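Local coordinates for uncharacterized protein (Legionella longbeachae NSW150, PDB 4JZA) that probably removes the 3-phosphate from phosphatidylinositol 3-phosphate, as a phosphoinositide phosphatase of a bacterial pathogen, consistent with a role in host lipid metabolism, at residues His466-Thr477 with Tyr524-Glu535. Numbering follows the deposited sequence.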
loop_
_atom_site.group_PDB
_atom_site.type_symbol
_atom_site.label_atom_id
_atom_site.label_comp_id
_atom_site.label_asym_id
_atom_site.label_seq_id
_atom_site.Cartn_x
_atom_site.Cartn_y
_atom_site.Cartn_z
ATOM N N HIS A 466 6.484 -20.793 -11.233
ATOM C CA HIS A 466 6.842 -20.503 -12.613
ATOM C C HIS A 466 7.471 -19.169 -12.755
ATOM O O HIS A 466 6.790 -18.139 -12.837
ATOM C CB HIS A 466 5.642 -20.604 -13.505
ATOM C CG HIS A 466 5.067 -21.976 -13.515
ATOM N ND1 HIS A 466 5.751 -23.050 -14.028
ATOM C CD2 HIS A 466 3.918 -22.455 -13.003
ATOM C CE1 HIS A 466 5.021 -24.133 -13.867
ATOM N NE2 HIS A 466 3.899 -23.795 -13.252
ATOM N N PRO A 467 8.799 -19.177 -12.755
ATOM C CA PRO A 467 9.503 -17.939 -12.869
ATOM C C PRO A 467 9.465 -17.574 -14.309
ATOM O O PRO A 467 9.291 -18.441 -15.135
ATOM C CB PRO A 467 10.915 -18.298 -12.401
ATOM C CG PRO A 467 11.059 -19.752 -12.656
ATOM C CD PRO A 467 9.692 -20.315 -12.484
ATOM N N TYR A 468 9.571 -16.292 -14.597
ATOM C CA TYR A 468 9.733 -15.807 -15.973
ATOM C C TYR A 468 10.333 -14.380 -15.860
ATOM O O TYR A 468 9.622 -13.383 -15.719
ATOM C CB TYR A 468 8.429 -15.858 -16.800
ATOM C CG TYR A 468 8.676 -15.472 -18.234
ATOM C CD1 TYR A 468 9.583 -16.183 -18.998
ATOM C CD2 TYR A 468 8.051 -14.377 -18.820
ATOM C CE1 TYR A 468 9.865 -15.833 -20.303
ATOM C CE2 TYR A 468 8.323 -14.014 -20.137
ATOM C CZ TYR A 468 9.234 -14.750 -20.864
ATOM O OH TYR A 468 9.553 -14.462 -22.150
ATOM N N ASN A 469 11.659 -14.316 -15.880
ATOM C CA ASN A 469 12.380 -13.096 -15.576
ATOM C C ASN A 469 13.708 -12.991 -16.377
ATOM O O ASN A 469 14.268 -14.001 -16.830
ATOM C CB ASN A 469 12.624 -13.048 -14.069
ATOM C CG ASN A 469 13.098 -11.681 -13.605
ATOM O OD1 ASN A 469 12.666 -10.626 -14.130
ATOM N ND2 ASN A 469 14.046 -11.684 -12.642
HETATM N N MSE A 470 14.179 -11.764 -16.582
HETATM C CA MSE A 470 15.402 -11.500 -17.331
HETATM C C MSE A 470 16.368 -10.777 -16.448
HETATM O O MSE A 470 16.021 -9.749 -15.864
HETATM C CB MSE A 470 15.037 -10.602 -18.513
HETATM C CG MSE A 470 16.222 -10.273 -19.420
HETATM SE SE MSE A 470 16.930 -11.906 -20.282
HETATM C CE MSE A 470 15.887 -11.745 -21.957
ATOM N N ALA A 471 17.582 -11.304 -16.320
ATOM C CA ALA A 471 18.689 -10.547 -15.711
ATOM C C ALA A 471 20.041 -10.481 -16.412
ATOM O O ALA A 471 20.339 -9.521 -17.106
ATOM C CB ALA A 471 18.985 -11.064 -14.309
ATOM N N LYS A 472 20.853 -11.504 -16.221
ATOM C CA LYS A 472 22.055 -11.685 -16.996
ATOM C C LYS A 472 21.557 -12.628 -18.099
ATOM O O LYS A 472 21.871 -12.465 -19.278
ATOM C CB LYS A 472 23.091 -12.384 -16.118
ATOM C CG LYS A 472 24.388 -12.748 -16.815
ATOM C CD LYS A 472 25.380 -11.602 -16.751
ATOM C CE LYS A 472 26.637 -11.922 -17.547
ATOM N NZ LYS A 472 27.196 -10.689 -18.154
ATOM N N ARG A 473 20.740 -13.594 -17.687
ATOM C CA ARG A 473 20.138 -14.583 -18.587
ATOM C C ARG A 473 18.618 -14.658 -18.381
ATOM O O ARG A 473 18.104 -14.100 -17.448
ATOM C CB ARG A 473 20.770 -15.949 -18.308
ATOM C CG ARG A 473 20.743 -16.337 -16.826
ATOM C CD ARG A 473 21.291 -17.735 -16.573
ATOM N NE ARG A 473 20.971 -18.220 -15.230
ATOM C CZ ARG A 473 19.890 -18.934 -14.911
ATOM N NH1 ARG A 473 18.977 -19.267 -15.824
ATOM N NH2 ARG A 473 19.705 -19.327 -13.663
ATOM N N LEU A 474 17.906 -15.359 -19.242
ATOM C CA LEU A 474 16.500 -15.585 -19.015
ATOM C C LEU A 474 16.345 -16.560 -17.865
ATOM O O LEU A 474 17.165 -17.460 -17.722
ATOM C CB LEU A 474 15.851 -16.188 -20.259
ATOM C CG LEU A 474 14.321 -16.327 -20.227
ATOM C CD1 LEU A 474 13.593 -15.001 -20.043
ATOM C CD2 LEU A 474 13.836 -16.999 -21.497
ATOM N N TYR A 475 15.303 -16.381 -17.049
ATOM C CA TYR A 475 14.933 -17.360 -15.996
ATOM C C TYR A 475 13.533 -17.865 -16.292
ATOM O O TYR A 475 12.629 -17.053 -16.540
ATOM C CB TYR A 475 14.915 -16.715 -14.618
ATOM C CG TYR A 475 16.263 -16.340 -14.075
ATOM C CD1 TYR A 475 16.872 -15.133 -14.434
ATOM C CD2 TYR A 475 16.926 -17.178 -13.170
ATOM C CE1 TYR A 475 18.109 -14.783 -13.935
ATOM C CE2 TYR A 475 18.165 -16.832 -12.662
ATOM C CZ TYR A 475 18.757 -15.636 -13.049
ATOM O OH TYR A 475 19.998 -15.295 -12.545
ATOM N N TYR A 476 13.353 -19.180 -16.296
ATOM C CA TYR A 476 12.093 -19.804 -16.684
ATOM C C TYR A 476 11.984 -21.186 -16.070
ATOM O O TYR A 476 12.924 -21.658 -15.455
ATOM C CB TYR A 476 11.983 -19.904 -18.198
ATOM C CG TYR A 476 13.120 -20.651 -18.836
ATOM C CD1 TYR A 476 14.338 -20.040 -19.046
ATOM C CD2 TYR A 476 12.974 -21.967 -19.226
ATOM C CE1 TYR A 476 15.381 -20.721 -19.630
ATOM C CE2 TYR A 476 14.011 -22.655 -19.809
ATOM C CZ TYR A 476 15.212 -22.026 -20.008
ATOM O OH TYR A 476 16.244 -22.709 -20.591
ATOM N N THR A 477 10.830 -21.826 -16.198
ATOM C CA THR A 477 10.701 -23.181 -15.688
ATOM C C THR A 477 11.533 -24.136 -16.530
ATOM O O THR A 477 11.390 -24.203 -17.740
ATOM C CB THR A 477 9.244 -23.659 -15.726
ATOM O OG1 THR A 477 8.377 -22.589 -15.351
ATOM C CG2 THR A 477 9.045 -24.802 -14.775
ATOM N N TYR A 524 8.929 -18.421 -25.032
ATOM C CA TYR A 524 9.075 -18.835 -23.633
ATOM C C TYR A 524 7.931 -18.320 -22.775
ATOM O O TYR A 524 7.557 -18.962 -21.817
ATOM C CB TYR A 524 10.374 -18.306 -23.023
ATOM C CG TYR A 524 11.612 -19.024 -23.439
ATOM C CD1 TYR A 524 11.956 -20.242 -22.868
ATOM C CD2 TYR A 524 12.449 -18.486 -24.383
ATOM C CE1 TYR A 524 13.093 -20.913 -23.247
ATOM C CE2 TYR A 524 13.579 -19.154 -24.779
ATOM C CZ TYR A 524 13.901 -20.355 -24.200
ATOM O OH TYR A 524 15.034 -20.999 -24.627
ATOM N N ALA A 525 7.426 -17.137 -23.099
ATOM C CA ALA A 525 6.307 -16.575 -22.374
ATOM C C ALA A 525 5.109 -17.499 -22.537
ATOM O O ALA A 525 4.444 -17.855 -21.571
ATOM C CB ALA A 525 5.978 -15.162 -22.870
ATOM N N GLY A 526 4.839 -17.898 -23.755
ATOM C CA GLY A 526 3.719 -18.781 -23.995
ATOM C C GLY A 526 3.881 -20.129 -23.348
ATOM O O GLY A 526 2.894 -20.741 -22.872
ATOM N N ARG A 527 5.114 -20.601 -23.319
ATOM C CA ARG A 527 5.357 -21.888 -22.730
ATOM C C ARG A 527 4.920 -21.815 -21.279
ATOM O O ARG A 527 4.199 -22.721 -20.800
ATOM C CB ARG A 527 6.809 -22.296 -22.840
ATOM C CG ARG A 527 7.162 -23.547 -22.038
ATOM C CD ARG A 527 8.507 -24.118 -22.481
ATOM N NE ARG A 527 8.974 -25.158 -21.581
ATOM C CZ ARG A 527 9.572 -24.953 -20.413
ATOM N NH1 ARG A 527 9.806 -23.722 -19.968
ATOM N NH2 ARG A 527 9.937 -26.000 -19.674
ATOM N N GLU A 528 5.312 -20.731 -20.590
ATOM C CA GLU A 528 4.914 -20.529 -19.199
ATOM C C GLU A 528 3.400 -20.512 -18.944
ATOM O O GLU A 528 2.943 -21.009 -17.928
ATOM C CB GLU A 528 5.514 -19.239 -18.651
ATOM C CG GLU A 528 7.019 -19.277 -18.560
ATOM C CD GLU A 528 7.581 -20.372 -17.673
ATOM O OE1 GLU A 528 7.014 -20.703 -16.655
ATOM O OE2 GLU A 528 8.640 -20.899 -17.952
ATOM N N LEU A 529 2.646 -19.893 -19.828
ATOM C CA LEU A 529 1.251 -19.744 -19.622
ATOM C C LEU A 529 0.621 -21.079 -19.821
ATOM O O LEU A 529 -0.340 -21.421 -19.108
ATOM C CB LEU A 529 0.673 -18.736 -20.600
ATOM C CG LEU A 529 1.146 -17.294 -20.406
ATOM C CD1 LEU A 529 0.541 -16.456 -21.506
ATOM C CD2 LEU A 529 0.729 -16.730 -19.071
ATOM N N PHE A 530 1.160 -21.837 -20.786
ATOM C CA PHE A 530 0.689 -23.201 -21.015
ATOM C C PHE A 530 1.045 -24.143 -19.876
ATOM O O PHE A 530 0.204 -24.920 -19.432
ATOM C CB PHE A 530 1.199 -23.771 -22.330
ATOM C CG PHE A 530 0.291 -23.504 -23.473
ATOM C CD1 PHE A 530 -0.818 -24.263 -23.651
ATOM C CD2 PHE A 530 0.547 -22.478 -24.362
ATOM C CE1 PHE A 530 -1.671 -24.011 -24.692
ATOM C CE2 PHE A 530 -0.293 -22.217 -25.420
ATOM C CZ PHE A 530 -1.406 -22.996 -25.591
ATOM N N LEU A 531 2.270 -24.076 -19.373
ATOM C CA LEU A 531 2.588 -24.851 -18.204
ATOM C C LEU A 531 1.675 -24.500 -17.079
ATOM O O LEU A 531 1.166 -25.403 -16.466
ATOM C CB LEU A 531 4.003 -24.616 -17.760
ATOM C CG LEU A 531 5.031 -25.160 -18.744
ATOM C CD1 LEU A 531 6.367 -24.743 -18.201
ATOM C CD2 LEU A 531 4.959 -26.676 -18.900
ATOM N N SER A 532 1.431 -23.209 -16.801
ATOM C CA SER A 532 0.636 -22.847 -15.622
ATOM C C SER A 532 -0.844 -23.239 -15.846
ATOM O O SER A 532 -1.496 -23.776 -14.950
ATOM C CB SER A 532 0.873 -21.371 -15.174
ATOM O OG SER A 532 0.254 -20.419 -16.016
ATOM N N SER A 533 -1.346 -23.076 -17.067
ATOM C CA SER A 533 -2.748 -23.394 -17.358
ATOM C C SER A 533 -2.977 -24.883 -17.274
ATOM O O SER A 533 -4.012 -25.310 -16.766
ATOM C CB SER A 533 -3.199 -22.868 -18.728
ATOM O OG SER A 533 -3.481 -21.478 -18.718
ATOM N N LEU A 534 -2.027 -25.682 -17.757
ATOM C CA LEU A 534 -2.217 -27.160 -17.787
ATOM C C LEU A 534 -2.241 -27.724 -16.358
ATOM O O LEU A 534 -3.142 -28.453 -16.025
ATOM C CB LEU A 534 -1.171 -27.864 -18.674
ATOM C CG LEU A 534 -1.381 -27.604 -20.172
ATOM C CD1 LEU A 534 -0.162 -28.037 -20.947
ATOM C CD2 LEU A 534 -2.619 -28.271 -20.746
ATOM N N GLU A 535 -1.311 -27.295 -15.507
ATOM C CA GLU A 535 -1.348 -27.619 -14.106
ATOM C C GLU A 535 -2.713 -27.346 -13.513
ATOM O O GLU A 535 -3.210 -28.174 -12.753
ATOM C CB GLU A 535 -0.323 -26.823 -13.339
ATOM C CG GLU A 535 1.089 -27.216 -13.688
ATOM C CD GLU A 535 2.160 -26.340 -13.033
ATOM O OE1 GLU A 535 1.865 -25.407 -12.216
ATOM O OE2 GLU A 535 3.336 -26.604 -13.364
#
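E528 reaches from the helix into the base of the hairpin, and both its carboxylate oxygens bind T477. OG1 of T477 donates to the syn lone pair of E528 OE1 at 2.7 Å. The backbone N of T477 donates to E528 OE2 at 3.0 Å. A bend at chi2 (-60°) turns the carboxylate of E528 to T477, while its CG lies against CD1 of Y468. H466 links two acceptors through its ring edge: ND1 donates to T477 OG1, and NE2 donates almost straight (168°) to E535 OE1 at 2.8 Å. That oxygen is met from above the carboxylate plane. E535 is held further by Y508 and Q415. The extended chain of R527 brings NH1 and NH2 end-on to the carbonyl of T477, with NH1 to O at 2.8 Å; NE and NH2 also bond to the backbone oxygens of V511 and L512.

Apolar contacts form at the start of the helix, around Y524 and A525. CD2 of L474 sits over a face of the Y524 ring, 3.7 Å from its centroid, a CH-pi contact. Y524 CE1 in turn lies over the centre of Y476. CA of A525 lies over a face of the Y468 ring, toward its rim, as a second CH-pi contact.

Thus a beta hairpin that follows edge strand 462-465 of the mixed sheet is docked by its base on helix 524-542, within an alpha/beta fold.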